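Local structure of acyl-coenzyme A oxidase acox-1.2 (Caenorhabditis elegans, 5K3J) at residues A56-Y61 with G73-S78. The protein catalyses the FAD-dependent first step of peroxisomal beta-oxidation, desaturating the CoA-linked side chains of ascaroside pheromones that carry a five-carbon omega chain. Numbering follows the deposited sequence.
Sequences ADIKPY and GTRKIS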
loop_
_atom_site.group_PDB
_atom_site.type_symbol
_atom_site.label_atom_id
_atom_site.label_comp_id
_atom_site.label_asym_id
_atom_site.label_seq_id
_atom_site.Cartn_x
_atom_site.Cartn_y
_atom_site.Cartn_z
ATOM N N ALA A 56 -16.177 11.252 22.210
ATOM C CA ALA A 56 -16.517 10.792 20.870
ATOM C C ALA A 56 -15.804 11.655 19.838
ATOM O O ALA A 56 -15.484 12.807 20.111
ATOM C CB ALA A 56 -18.026 10.817 20.655
ATOM N N ASP A 57 -15.533 11.083 18.669
ATOM C CA ASP A 57 -14.961 11.847 17.568
ATOM C C ASP A 57 -15.871 13.028 17.249
ATOM O O ASP A 57 -17.086 12.858 17.138
ATOM C CB ASP A 57 -14.774 10.968 16.330
ATOM C CG ASP A 57 -13.846 9.791 16.579
ATOM O OD1 ASP A 57 -12.981 9.888 17.471
ATOM O OD2 ASP A 57 -13.971 8.766 15.876
ATOM N N ILE A 58 -15.291 14.219 17.111
ATOM C CA ILE A 58 -16.070 15.437 16.883
ATOM C C ILE A 58 -16.943 15.272 15.634
ATOM O O ILE A 58 -18.064 15.775 15.576
ATOM C CB ILE A 58 -15.150 16.687 16.761
ATOM C CG1 ILE A 58 -15.961 17.979 16.889
ATOM C CG2 ILE A 58 -14.330 16.665 15.473
ATOM C CD1 ILE A 58 -16.223 18.399 18.324
ATOM N N LYS A 59 -16.418 14.532 14.662
ATOM C CA LYS A 59 -17.149 14.107 13.478
ATOM C C LYS A 59 -16.319 13.019 12.811
ATOM O O LYS A 59 -15.156 12.841 13.173
ATOM C CB LYS A 59 -17.417 15.280 12.527
ATOM C CG LYS A 59 -16.218 16.125 12.151
ATOM C CD LYS A 59 -16.647 17.110 11.068
ATOM C CE LYS A 59 -15.793 18.362 11.009
ATOM N NZ LYS A 59 -16.279 19.263 9.925
ATOM N N PRO A 60 -16.916 12.265 11.867
ATOM C CA PRO A 60 -16.176 11.232 11.132
ATOM C C PRO A 60 -14.791 11.675 10.667
ATOM O O PRO A 60 -14.668 12.511 9.767
ATOM C CB PRO A 60 -17.084 10.952 9.935
ATOM C CG PRO A 60 -18.452 11.131 10.489
ATOM C CD PRO A 60 -18.355 12.220 11.540
ATOM N N TYR A 61 -13.764 11.096 11.286
ATOM C CA TYR A 61 -12.368 11.481 11.061
ATOM C C TYR A 61 -11.928 11.660 9.598
ATOM O O TYR A 61 -11.109 12.533 9.321
ATOM C CB TYR A 61 -11.431 10.466 11.737
ATOM C CG TYR A 61 -11.151 10.760 13.194
ATOM C CD1 TYR A 61 -11.846 11.753 13.865
ATOM C CD2 TYR A 61 -10.183 10.053 13.891
ATOM C CE1 TYR A 61 -11.592 12.028 15.197
ATOM C CE2 TYR A 61 -9.918 10.322 15.226
ATOM C CZ TYR A 61 -10.627 11.312 15.872
ATOM O OH TYR A 61 -10.367 11.582 17.196
ATOM N N GLY A 73 -6.805 15.765 17.667
ATOM C CA GLY A 73 -5.916 14.950 18.470
ATOM C C GLY A 73 -5.557 15.684 19.748
ATOM O O GLY A 73 -5.381 15.075 20.798
ATOM N N THR A 74 -5.463 17.006 19.650
ATOM C CA THR A 74 -5.128 17.856 20.791
ATOM C C THR A 74 -6.341 18.065 21.700
ATOM O O THR A 74 -6.213 18.070 22.931
ATOM C CB THR A 74 -4.591 19.221 20.325
ATOM O OG1 THR A 74 -3.294 19.049 19.744
ATOM C CG2 THR A 74 -4.485 20.187 21.485
ATOM N N ARG A 75 -7.514 18.240 21.089
ATOM C CA ARG A 75 -8.761 18.337 21.839
ATOM C C ARG A 75 -8.963 17.070 22.667
ATOM O O ARG A 75 -9.158 17.139 23.882
ATOM C CB ARG A 75 -9.963 18.545 20.909
ATOM C CG ARG A 75 -11.300 18.645 21.649
ATOM C CD ARG A 75 -12.487 18.633 20.701
ATOM N NE ARG A 75 -12.831 17.284 20.264
ATOM C CZ ARG A 75 -13.592 16.451 20.964
ATOM N NH1 ARG A 75 -14.082 16.822 22.139
ATOM N NH2 ARG A 75 -13.864 15.246 20.491
ATOM N N LYS A 76 -8.878 15.918 22.008
ATOM C CA LYS A 76 -9.218 14.648 22.630
ATOM C C LYS A 76 -8.185 14.216 23.671
ATOM O O LYS A 76 -8.536 13.566 24.653
ATOM C CB LYS A 76 -9.376 13.570 21.560
ATOM C CG LYS A 76 -10.351 12.467 21.945
ATOM C CD LYS A 76 -11.796 12.887 21.706
ATOM C CE LYS A 76 -12.272 12.540 20.305
ATOM N NZ LYS A 76 -12.301 11.069 20.127
ATOM N N ILE A 77 -6.920 14.585 23.473
ATOM C CA ILE A 77 -5.854 14.171 24.394
ATOM C C ILE A 77 -5.876 14.989 25.688
ATOM O O ILE A 77 -5.468 14.504 26.748
ATOM C CB ILE A 77 -4.449 14.284 23.739
ATOM C CG1 ILE A 77 -3.440 13.377 24.446
ATOM C CG2 ILE A 77 -3.963 15.721 23.725
ATOM C CD1 ILE A 77 -3.860 11.920 24.481
ATOM N N SER A 78 -6.369 16.223 25.606
ATOM C CA SER A 78 -6.447 17.078 26.782
ATOM C C SER A 78 -7.647 16.692 27.629
ATOM O O SER A 78 -7.600 16.762 28.854
ATOM C CB SER A 78 -6.532 18.553 26.381
ATOM O OG SER A 78 -7.795 18.861 25.815
#
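A salt bridge between Asp-57 and Lys-76, flanked by a weak bond from Arg-75 to the backbone oxygen of Ala-56, ties an irregular loop to the helix that follows it, in a partly buried part of the N-terminal region. Lys-76 NZ stands 3.0 Å from Asp-57 OD1, on the anti side of the carboxylate and 17° out of its plane. The lysine starts out extended, with CG anti to the backbone N (chi1 -151°), then bends at three successive torsions, which folds CE and NZ back toward Ala-56 and Asp-57. NZ thus has three acceptors, Asp-57 OD1, Leu-55 O and Val-103 O. Arg-616 forms a second salt bridge to OD1. The carboxylate itself lies over one face of the Tyr-61 ring, CG 3.4 Å above its plane and shifted toward the rim. In fold terms this joins the loop between helices 36-49 and 66-82 to the second of them, within the helical N-terminal domain of the acyl-CoA oxidase fold. Without the ammonium of Lys-76, as with an alanine here, Asp-57 is likely to lose one of two cationic partners, the other being Arg-616, and the carbonyls of Leu-55 and Val-103 this donor. One helix position earlier, Arg-75 bends at chi3 (80°) and brings NH2 to Ala-56 O at 3.0 Å, a weak bond with the carbonyl oxygen at the edge of the guanidinium. Ile-58 CD1 sits over one face of that group, 4.1 Å from Arg-75 NE, which is salt-bridged to Glu-72. Tyr-651 of the second subunit packs on Arg-75 as well.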